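Local coordinates for protein glutathione S-transferase 2 (Heligmosomoides polygyrus, PDB 1TW9) that probably catalyses the conjugation of glutathione to electrophilic compounds with release of a halide, as a dimeric, sigma-like member of the glutathione transferase superfamily, at residues Leu34-Glu37 with Thr38-Leu42; Arg193-Lys196 with Trp197-Arg201; Pro127-Thr130 with Lys131-Phe135; Ile67-Tyr70 with Leu71-Phe75. One frame throughout, in Å; residues are numbered along the deposited sequence.

Contact 1 of 4, residues Leu34-Glu37 with Thr38-Leu42. Unlike the reference sequence in segment 38-42: V40 (reference Ala).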
loop_
_atom_site.group_PDB
_atom_site.type_symbol
_atom_site.label_atom_id
_atom_site.label_comp_id
_atom_site.label_asym_id
_atom_site.label_seq_id
_atom_site.Cartn_x
_atom_site.Cartn_y
_atom_site.Cartn_z
ATOM N N LEU A 34 -18.021 -5.926 14.377
ATOM C CA LEU A 34 -18.259 -7.325 14.641
ATOM C C LEU A 34 -17.579 -7.806 15.892
ATOM O O LEU A 34 -16.492 -7.375 16.215
ATOM C CB LEU A 34 -17.742 -8.129 13.454
ATOM C CG LEU A 34 -18.359 -7.833 12.086
ATOM C CD1 LEU A 34 -17.747 -8.701 11.072
ATOM C CD2 LEU A 34 -19.896 -7.999 12.081
ATOM N N THR A 35 -18.203 -8.779 16.569
ATOM C CA THR A 35 -17.497 -9.576 17.535
ATOM C C THR A 35 -16.751 -10.701 16.790
ATOM O O THR A 35 -17.052 -11.005 15.633
ATOM C CB THR A 35 -18.472 -10.197 18.543
ATOM O OG1 THR A 35 -19.425 -11.032 17.854
ATOM C CG2 THR A 35 -19.355 -9.120 19.239
ATOM N N GLN A 36 -15.780 -11.301 17.456
ATOM C CA GLN A 36 -15.092 -12.470 16.902
ATOM C C GLN A 36 -16.123 -13.530 16.536
ATOM O O GLN A 36 -15.989 -14.224 15.531
ATOM C CB GLN A 36 -14.113 -13.076 17.910
ATOM C CG GLN A 36 -12.717 -13.438 17.367
ATOM C CD GLN A 36 -12.689 -13.909 15.913
ATOM O OE1 GLN A 36 -11.869 -13.443 15.133
ATOM N NE2 GLN A 36 -13.557 -14.847 15.566
ATOM N N GLU A 37 -17.153 -13.646 17.363
ATOM C CA GLU A 37 -18.166 -14.653 17.184
ATOM C C GLU A 37 -19.020 -14.382 15.950
ATOM O O GLU A 37 -19.382 -15.320 15.228
ATOM C CB GLU A 37 -19.037 -14.765 18.452
ATOM C CG GLU A 37 -18.338 -15.407 19.644
ATOM C CD GLU A 37 -17.347 -14.508 20.393
ATOM O OE1 GLU A 37 -17.313 -13.267 20.172
ATOM O OE2 GLU A 37 -16.595 -15.086 21.230
ATOM N N THR A 38 -19.343 -13.119 15.667
ATOM C CA THR A 38 -20.126 -12.865 14.459
ATOM C C THR A 38 -19.238 -12.819 13.222
ATOM O O THR A 38 -19.727 -13.031 12.113
ATOM C CB THR A 38 -20.972 -11.594 14.560
ATOM O OG1 THR A 38 -21.677 -11.381 13.324
ATOM C CG2 THR A 38 -20.108 -10.402 14.688
ATOM N N PHE A 39 -17.953 -12.550 13.419
ATOM C CA PHE A 39 -16.987 -12.536 12.303
ATOM C C PHE A 39 -16.820 -13.920 11.672
ATOM O O PHE A 39 -16.739 -14.034 10.448
ATOM C CB PHE A 39 -15.624 -12.065 12.796
ATOM C CG PHE A 39 -14.508 -12.242 11.784
ATOM C CD1 PHE A 39 -14.310 -11.313 10.779
ATOM C CD2 PHE A 39 -13.685 -13.354 11.821
ATOM C CE1 PHE A 39 -13.288 -11.482 9.855
ATOM C CE2 PHE A 39 -12.683 -13.505 10.899
ATOM C CZ PHE A 39 -12.499 -12.533 9.906
ATOM N N VAL A 40 -16.768 -14.952 12.519
ATOM C CA VAL A 40 -16.448 -16.333 12.073
ATOM C C VAL A 40 -17.261 -16.823 10.855
ATOM O O VAL A 40 -16.657 -17.216 9.845
ATOM C CB VAL A 40 -16.563 -17.346 13.206
ATOM C CG1 VAL A 40 -16.150 -18.731 12.703
ATOM C CG2 VAL A 40 -15.706 -16.935 14.373
ATOM N N PRO A 41 -18.599 -16.776 10.917
ATOM C CA PRO A 41 -19.421 -17.125 9.761
ATOM C C PRO A 41 -19.344 -16.148 8.592
ATOM O O PRO A 41 -19.801 -16.477 7.489
ATOM C CB PRO A 41 -20.841 -17.120 10.341
ATOM C CG PRO A 41 -20.627 -17.319 11.835
ATOM C CD PRO A 41 -19.453 -16.408 12.066
ATOM N N LEU A 42 -18.790 -14.955 8.816
ATOM C CA LEU A 42 -18.711 -13.957 7.764
ATOM C C LEU A 42 -17.372 -14.038 7.022
ATOM O O LEU A 42 -17.253 -13.509 5.916
ATOM C CB LEU A 42 -18.937 -12.544 8.338
ATOM C CG LEU A 42 -20.401 -12.078 8.513
ATOM C CD1 LEU A 42 -21.275 -13.204 8.964
ATOM C CD2 LEU A 42 -20.514 -10.897 9.466
#
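L34, just ahead of the short helix 36-39, lays its side chain against that helix. Its CB packs on the methyl CG2 of T38 at 3.5 Å, and the two side chains meet at about a right angle. Farther out, CD1 reaches CD2 of L42 at 3.9 Å and comes up to the edge of the F39 ring. Were L34 cut back to an alanine, the L42 methyl and F39 ring edge would probably lose their apolar neighbour and T38 CG2 part of its packing, opening a gap beside the helix. T35 is the N-cap of helix 36-39: with chi1 at 60°, OG1 is turned to accept from T38 N at 3.0 Å. The O of T35 receives the N-H of F39 N at 2.8 Å. Q36 O takes the V40 N-H at 3.2 Å, while its side chain bends so that NE2 lies 3.2 Å from CG2 of V40. The carbonyl O of E37 faces CD of P41, whose nitrogen has no hydrogen to offer it. On the sheet side, F39 meets the ring of F9. Thus the T35 hydroxyl satisfies a first-turn N-H lacking a helical acceptor, and apolar packing ties the helix to the thioredoxin-like sheet.

Contact 2 of 4, residues Arg193-Lys196 with Trp197-Arg201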
loop_
_atom_site.group_PDB
_atom_site.type_symbol
_atom_site.label_atom_id
_atom_site.label_comp_id
_atom_site.label_asym_id
_atom_site.label_seq_id
_atom_site.Cartn_x
_atom_site.Cartn_y
_atom_site.Cartn_z
ATOM N N ARG A 193 -13.815 18.296 12.638
ATOM C CA ARG A 193 -14.505 17.018 12.385
ATOM C C ARG A 193 -13.797 15.796 12.950
ATOM O O ARG A 193 -14.440 14.777 13.332
ATOM C CB ARG A 193 -14.705 16.876 10.888
ATOM C CG ARG A 193 -15.801 17.770 10.387
ATOM C CD ARG A 193 -15.883 17.744 8.890
ATOM N NE ARG A 193 -17.009 18.503 8.429
ATOM C CZ ARG A 193 -17.282 18.708 7.134
ATOM N NH1 ARG A 193 -16.495 18.196 6.169
ATOM N NH2 ARG A 193 -18.351 19.416 6.795
ATOM N N ILE A 194 -12.475 15.859 13.028
ATOM C CA ILE A 194 -11.748 14.783 13.610
ATOM C C ILE A 194 -11.843 14.813 15.161
ATOM O O ILE A 194 -12.083 13.785 15.824
ATOM C CB ILE A 194 -10.276 14.880 13.173
ATOM C CG1 ILE A 194 -10.146 14.771 11.631
ATOM C CG2 ILE A 194 -9.444 13.816 13.892
ATOM C CD1 ILE A 194 -10.686 13.524 11.070
ATOM N N LYS A 195 -11.718 15.997 15.726
ATOM C CA LYS A 195 -11.907 16.179 17.164
ATOM C C LYS A 195 -13.238 15.679 17.616
ATOM O O LYS A 195 -13.325 14.982 18.602
ATOM C CB LYS A 195 -11.836 17.670 17.488
ATOM C CG LYS A 195 -11.858 18.053 18.974
ATOM C CD LYS A 195 -11.733 19.579 19.141
ATOM C CE LYS A 195 -12.019 20.034 20.584
ATOM N NZ LYS A 195 -11.235 21.230 20.951
ATOM N N LYS A 196 -14.264 16.028 16.850
ATOM C CA LYS A 196 -15.639 15.577 17.159
ATOM C C LYS A 196 -15.752 14.058 17.120
ATOM O O LYS A 196 -16.370 13.419 18.022
ATOM C CB LYS A 196 -16.601 16.133 16.150
ATOM C CG LYS A 196 -18.049 15.804 16.455
ATOM C CD LYS A 196 -18.883 16.044 15.217
ATOM C CE LYS A 196 -20.370 16.320 15.508
ATOM N NZ LYS A 196 -21.220 16.037 14.301
ATOM N N TRP A 197 -15.136 13.449 16.131
ATOM C CA TRP A 197 -15.172 11.988 16.005
ATOM C C TRP A 197 -14.419 11.369 17.194
ATOM O O TRP A 197 -14.895 10.409 17.781
ATOM C CB TRP A 197 -14.563 11.497 14.689
ATOM C CG TRP A 197 -14.311 10.030 14.677
ATOM C CD1 TRP A 197 -13.121 9.437 14.668
ATOM C CD2 TRP A 197 -15.288 8.976 14.752
ATOM N NE1 TRP A 197 -13.252 8.071 14.708
ATOM C CE2 TRP A 197 -14.595 7.764 14.747
ATOM C CE3 TRP A 197 -16.685 8.928 14.873
ATOM C CZ2 TRP A 197 -15.230 6.528 14.854
ATOM C CZ3 TRP A 197 -17.276 7.681 14.903
ATOM C CH2 TRP A 197 -16.560 6.524 14.954
ATOM N N ILE A 198 -13.253 11.898 17.510
ATOM C CA ILE A 198 -12.459 11.348 18.628
ATOM C C ILE A 198 -13.209 11.432 19.942
ATOM O O ILE A 198 -13.225 10.431 20.749
ATOM C CB ILE A 198 -11.076 11.982 18.673
ATOM C CG1 ILE A 198 -10.292 11.556 17.430
ATOM C CG2 ILE A 198 -10.387 11.601 19.973
ATOM C CD1 ILE A 198 -8.986 12.275 17.307
ATOM N N GLU A 199 -13.951 12.536 20.145
ATOM C CA GLU A 199 -14.736 12.730 21.338
ATOM C C GLU A 199 -15.883 11.760 21.447
ATOM O O GLU A 199 -16.302 11.495 22.579
ATOM C CB GLU A 199 -15.340 14.134 21.378
ATOM C CG GLU A 199 -14.322 15.209 21.539
ATOM C CD GLU A 199 -14.936 16.593 21.412
ATOM O OE1 GLU A 199 -16.130 16.739 20.978
ATOM O OE2 GLU A 199 -14.201 17.519 21.734
ATOM N N THR A 200 -16.389 11.274 20.310
ATOM C CA THR A 200 -17.583 10.459 20.220
ATOM C C THR A 200 -17.431 8.987 19.847
ATOM O O THR A 200 -18.407 8.222 19.975
ATOM C CB THR A 200 -18.633 11.068 19.298
ATOM O OG1 THR A 200 -18.159 11.135 17.956
ATOM C CG2 THR A 200 -18.932 12.489 19.691
ATOM N N ARG A 201 -16.242 8.569 19.466
ATOM C CA ARG A 201 -16.077 7.189 19.016
ATOM C C ARG A 201 -16.160 6.287 20.236
ATOM O O ARG A 201 -15.908 6.727 21.336
ATOM C CB ARG A 201 -14.764 6.990 18.284
ATOM C CG ARG A 201 -13.596 7.271 19.102
ATOM C CD ARG A 201 -12.343 7.167 18.281
ATOM N NE ARG A 201 -11.218 7.495 19.119
ATOM C CZ ARG A 201 -10.014 7.714 18.668
ATOM N NH1 ARG A 201 -9.057 8.047 19.530
ATOM N NH2 ARG A 201 -9.731 7.633 17.396
#
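I194 and I198 pack one turn apart in a local contact along the last helix of the chain, 192-200, largely at the protein surface. The methyl CG2 of I194 meets CD1 of I198 at 3.8 Å where the two side chains cross, on a helix face that also places I194 against L24. Along the backbone, I198 N donates to I194 O at 2.8 Å with an N-H...O angle of 167°. On the outer side, the aliphatic part of K195 runs past E199, CE coming within 3.5 Å of OE2, although NZ stays 4.8 Å from that oxygen, so the opposite charges are near but not in contact, and any attraction is probably modest. Within the C-terminal helical domain of the glutathione transferase fold, this helix lies beside helix 16-24 of the thioredoxin-like domain, and W197 spans the boundary: its NE1 bonds to E16, while CB of R201 sits over one ring face, off towards the rim. R201 itself forms salt bridges with E16 and E162. At the C-terminal end the hydroxyl of T200, with chi1 at 64°, folds back to donate from OG1 to K196 O at 2.9 Å, and T200 N adds only a weak bond to the same carbonyl.

Contact 3 of 4, residues Pro127-Thr130 with Lys131-Phe135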
loop_
_atom_site.group_PDB
_atom_site.type_symbol
_atom_site.label_atom_id
_atom_site.label_comp_id
_atom_site.label_asym_id
_atom_site.label_seq_id
_atom_site.Cartn_x
_atom_site.Cartn_y
_atom_site.Cartn_z
ATOM N N PRO A 127 13.621 2.635 19.418
ATOM C CA PRO A 127 14.467 2.578 18.196
ATOM C C PRO A 127 13.706 2.719 16.882
ATOM O O PRO A 127 14.136 3.454 15.960
ATOM C CB PRO A 127 15.052 1.161 18.244
ATOM C CG PRO A 127 15.022 0.789 19.660
ATOM C CD PRO A 127 13.875 1.495 20.317
ATOM N N ALA A 128 12.590 1.985 16.794
ATOM C CA ALA A 128 11.767 2.009 15.592
ATOM C C ALA A 128 11.269 3.391 15.406
ATOM O O ALA A 128 11.293 3.905 14.259
ATOM C CB ALA A 128 10.614 1.026 15.706
ATOM N N ARG A 129 10.802 4.012 16.492
ATOM C CA ARG A 129 10.207 5.311 16.312
ATOM C C ARG A 129 11.241 6.391 16.026
ATOM O O ARG A 129 10.970 7.299 15.256
ATOM C CB ARG A 129 9.221 5.630 17.440
ATOM C CG ARG A 129 9.797 6.091 18.681
ATOM C CD ARG A 129 10.310 7.536 18.656
ATOM N NE ARG A 129 10.325 8.130 20.004
ATOM C CZ ARG A 129 11.320 8.098 20.851
ATOM N NH1 ARG A 129 12.421 7.397 20.631
ATOM N NH2 ARG A 129 11.198 8.718 22.015
ATOM N N THR A 130 12.473 6.272 16.546
ATOM C CA THR A 130 13.497 7.237 16.158
ATOM C C THR A 130 13.748 7.281 14.631
ATOM O O THR A 130 13.843 8.368 14.023
ATOM C CB THR A 130 14.799 6.896 16.884
ATOM O OG1 THR A 130 14.617 7.052 18.305
ATOM C CG2 THR A 130 16.025 7.842 16.544
ATOM N N LYS A 131 13.861 6.103 14.018
ATOM C CA LYS A 131 14.051 6.002 12.599
ATOM C C LYS A 131 12.847 6.551 11.825
ATOM O O LYS A 131 13.003 7.459 11.004
ATOM C CB LYS A 131 14.275 4.557 12.210
ATOM C CG LYS A 131 14.636 4.405 10.733
ATOM C CD LYS A 131 15.315 3.051 10.455
ATOM C CE LYS A 131 14.425 1.862 10.843
ATOM N NZ LYS A 131 14.872 0.489 10.342
ATOM N N PHE A 132 11.655 6.048 12.124
ATOM C CA PHE A 132 10.445 6.502 11.461
ATOM C C PHE A 132 10.079 7.971 11.689
ATOM O O PHE A 132 9.782 8.699 10.741
ATOM C CB PHE A 132 9.250 5.663 11.894
ATOM C CG PHE A 132 7.980 6.054 11.250
ATOM C CD1 PHE A 132 6.933 6.489 12.022
ATOM C CD2 PHE A 132 7.821 5.898 9.872
ATOM C CE1 PHE A 132 5.715 6.806 11.410
ATOM C CE2 PHE A 132 6.624 6.239 9.255
ATOM C CZ PHE A 132 5.595 6.740 10.041
ATOM N N LEU A 133 10.185 8.417 12.926
ATOM C CA LEU A 133 9.865 9.837 13.210
ATOM C C LEU A 133 10.903 10.758 12.617
ATOM O O LEU A 133 10.618 11.897 12.310
ATOM C CB LEU A 133 9.566 10.084 14.675
ATOM C CG LEU A 133 8.279 9.394 15.260
ATOM C CD1 LEU A 133 8.016 9.960 16.629
ATOM C CD2 LEU A 133 7.008 9.459 14.417
ATOM N N GLY A 134 12.120 10.281 12.474
ATOM C CA GLY A 134 13.127 11.082 11.809
ATOM C C GLY A 134 12.690 11.312 10.373
ATOM O O GLY A 134 12.804 12.451 9.849
ATOM N N PHE A 135 12.248 10.254 9.690
ATOM C CA PHE A 135 11.783 10.404 8.281
ATOM C C PHE A 135 10.579 11.341 8.182
ATOM O O PHE A 135 10.562 12.261 7.324
ATOM C CB PHE A 135 11.394 9.054 7.655
ATOM C CG PHE A 135 12.543 8.073 7.528
ATOM C CD1 PHE A 135 12.344 6.726 7.809
ATOM C CD2 PHE A 135 13.800 8.478 7.136
ATOM C CE1 PHE A 135 13.379 5.816 7.686
ATOM C CE2 PHE A 135 14.814 7.583 7.005
ATOM C CZ PHE A 135 14.608 6.235 7.296
#
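Successive i to i+4 bonds carry helix 119-142 through R129 and L133 and their neighbours: F132 N reaches A128 O at 3.0 Å, L133 N reaches R129 O at 2.7 Å, and G134 N reaches T130 O at 3.0 Å. The helix is kinked at P127, whose N has no hydrogen to give to the preceding turn, but P127 O still accepts from K131 N at 3.3 Å. Among the side chains, R129 and L133 cross on one face, CD of R129 meeting CD1 of L133 at 3.9 Å. The arginine chain is bent: CG lies between backbone N and carbonyl carbon (chi1 80°), with a second bend at chi2, and this brings its guanidinium to a set of carbonyl oxygens: NE bonds to Y174 O, NH2 to E173 O and NH1 to L126 O. T130 OG1 also bonds to L126 O. Elsewhere around the helix F132 stacks on Y98 of helix 82-101, and K131 carries its ammonium to a salt bridge with E101. The carbonyl O of K131 lies 3.3 Å above one face of the F135 ring, offset towards the rim, and that ring packs on P47 of the second subunit. R129 is thus a buried cation satisfied by neutral carbonyls, a setting in which the partial negative charges of those oxygens probably offset the cost of burial, while a methyl of L133 packs on its CD.

Contact 4 of 4, residues Ile67-Tyr70 with Leu71-Phe75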
loop_
_atom_site.group_PDB
_atom_site.type_symbol
_atom_site.label_atom_id
_atom_site.label_comp_id
_atom_site.label_asym_id
_atom_site.label_seq_id
_atom_site.Cartn_x
_atom_site.Cartn_y
_atom_site.Cartn_z
ATOM N N ILE A 67 -8.760 0.937 0.955
ATOM C CA ILE A 67 -9.969 1.570 1.429
ATOM C C ILE A 67 -9.744 3.072 1.706
ATOM O O ILE A 67 -10.486 3.933 1.208
ATOM C CB ILE A 67 -10.514 0.825 2.643
ATOM C CG1 ILE A 67 -11.056 -0.568 2.260
ATOM C CG2 ILE A 67 -11.588 1.658 3.271
ATOM C CD1 ILE A 67 -11.373 -1.366 3.486
ATOM N N CYS A 68 -8.725 3.391 2.490
ATOM C CA CYS A 68 -8.446 4.785 2.899
ATOM C C CYS A 68 -8.127 5.610 1.666
ATOM O O CYS A 68 -8.622 6.677 1.531
ATOM C CB CYS A 68 -7.254 4.819 3.841
ATOM S SG CYS A 68 -7.802 4.215 5.418
ATOM N N ARG A 69 -7.261 5.096 0.784
ATOM C CA ARG A 69 -6.858 5.852 -0.421
ATOM C C ARG A 69 -8.056 6.073 -1.305
ATOM O O ARG A 69 -8.283 7.165 -1.765
ATOM C CB ARG A 69 -5.786 5.134 -1.148
ATOM C CG ARG A 69 -5.264 5.817 -2.370
ATOM C CD ARG A 69 -4.236 5.060 -3.179
ATOM N NE ARG A 69 -3.139 4.593 -2.374
ATOM C CZ ARG A 69 -3.032 3.405 -1.792
ATOM N NH1 ARG A 69 -3.893 2.406 -2.042
ATOM N NH2 ARG A 69 -1.966 3.178 -1.026
ATOM N N TYR A 70 -8.881 5.066 -1.465
ATOM C CA TYR A 70 -10.110 5.201 -2.244
ATOM C C TYR A 70 -11.045 6.319 -1.707
ATOM O O TYR A 70 -11.491 7.186 -2.438
ATOM C CB TYR A 70 -10.851 3.861 -2.299
ATOM C CG TYR A 70 -12.255 3.986 -2.869
ATOM C CD1 TYR A 70 -12.443 4.088 -4.261
ATOM C CD2 TYR A 70 -13.385 4.027 -2.075
ATOM C CE1 TYR A 70 -13.624 4.293 -4.785
ATOM C CE2 TYR A 70 -14.555 4.195 -2.630
ATOM C CZ TYR A 70 -14.709 4.259 -3.968
ATOM O OH TYR A 70 -16.020 4.471 -4.434
ATOM N N LEU A 71 -11.359 6.227 -0.415
ATOM C CA LEU A 71 -12.179 7.212 0.270
ATOM C C LEU A 71 -11.545 8.550 0.199
ATOM O O LEU A 71 -12.186 9.533 -0.124
ATOM C CB LEU A 71 -12.393 6.789 1.696
ATOM C CG LEU A 71 -13.286 5.599 1.887
ATOM C CD1 LEU A 71 -13.312 5.201 3.366
ATOM C CD2 LEU A 71 -14.708 5.755 1.251
ATOM N N ALA A 72 -10.231 8.602 0.404
ATOM C CA ALA A 72 -9.510 9.900 0.349
ATOM C C ALA A 72 -9.521 10.586 -1.015
ATOM O O ALA A 72 -9.788 11.739 -1.115
ATOM C CB ALA A 72 -8.105 9.756 0.843
ATOM N N LYS A 73 -9.446 9.806 -2.079
ATOM C CA LYS A 73 -9.545 10.333 -3.421
ATOM C C LYS A 73 -10.992 10.780 -3.707
ATOM O O LYS A 73 -11.206 11.761 -4.443
ATOM C CB LYS A 73 -9.068 9.324 -4.403
ATOM C CG LYS A 73 -7.568 9.181 -4.361
ATOM C CD LYS A 73 -6.987 8.062 -5.303
ATOM C CE LYS A 73 -5.455 8.066 -5.489
ATOM N NZ LYS A 73 -4.934 9.239 -6.319
ATOM N N THR A 74 -11.934 10.009 -3.219
ATOM C CA THR A 74 -13.326 10.340 -3.404
ATOM C C THR A 74 -13.607 11.717 -2.875
ATOM O O THR A 74 -14.372 12.520 -3.452
ATOM C CB THR A 74 -14.204 9.288 -2.726
ATOM O OG1 THR A 74 -14.046 8.042 -3.381
ATOM C CG2 THR A 74 -15.677 9.593 -2.837
ATOM N N PHE A 75 -13.053 12.001 -1.691
ATOM C CA PHE A 75 -13.439 13.190 -0.898
ATOM C C PHE A 75 -12.457 14.338 -0.936
ATOM O O PHE A 75 -12.721 15.420 -0.373
ATOM C CB PHE A 75 -13.781 12.769 0.561
ATOM C CG PHE A 75 -14.921 11.834 0.639
ATOM C CD1 PHE A 75 -14.790 10.600 1.210
ATOM C CD2 PHE A 75 -16.115 12.200 0.085
ATOM C CE1 PHE A 75 -15.898 9.757 1.270
ATOM C CE2 PHE A 75 -17.171 11.372 0.136
ATOM C CZ PHE A 75 -17.034 10.140 0.657
#
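Helix 64-75 of the thioredoxin-like domain packs on one side against helix 16-24 and strand 53-56 and on another meets the second subunit, and Y70 and T74 lie on its last turns. The hydroxyl of T74 sits 3.8 Å above one face of the Y70 ring, displaced towards the rim, and donates from OG1 to Y70 O at 2.9 Å. T74 N gives its hydrogen to the same oxygen at 3.0 Å from the opposite face of the carbonyl plane, so two donors grip this atom. With CG anti to the backbone N (chi1 169°), the tyrosine ring extends past T74 and L71, where its CD2 also touches CD2 of L71 at 4.0 Å; its other contacts include an edge-to-face meeting with F83 of the second subunit. A serine at Y70 would probably leave F83 of the second subunit and L71 CD2 without their ring partner and open a gap at the interface. On the inner face, I67 and L71 point the same way, CG2 of I67 against CD1 of L71 at 3.9 Å. R69 and K73 likewise run side by side, with CG of R69 3.9 Å from CE of K73, while their charged ends separate: K73 NZ to S85, and R69 to D89 of its own chain and D89 of the second subunit. Pairing with both aspartates probably offsets the closeness of R69 to its counterpart across the dimer.

In the fold
All four contacts are local; three run along a single helix and contact 1 spans a helix start. Contact 4 is mostly buried and contact 2 lies at the surface, whereas contacts 1 and 3 are mixed. Contacts 1 and 4 belong to the N-terminal thioredoxin-like domain; contacts 2 and 3 belong to the helical C-terminal domain. Contacts 2 and 4 come nearest to each other, about 8 Å between closest atoms, and both helices pack on helix 16-24. In contacts 2, 3 and 4 a threonine hydroxyl bonds to a carbonyl one turn back; the threonine of contact 1 caps a helix instead. Contacts 3 and 4 each bury an arginine, answered by carbonyls in one and by aspartates of two subunits in the other.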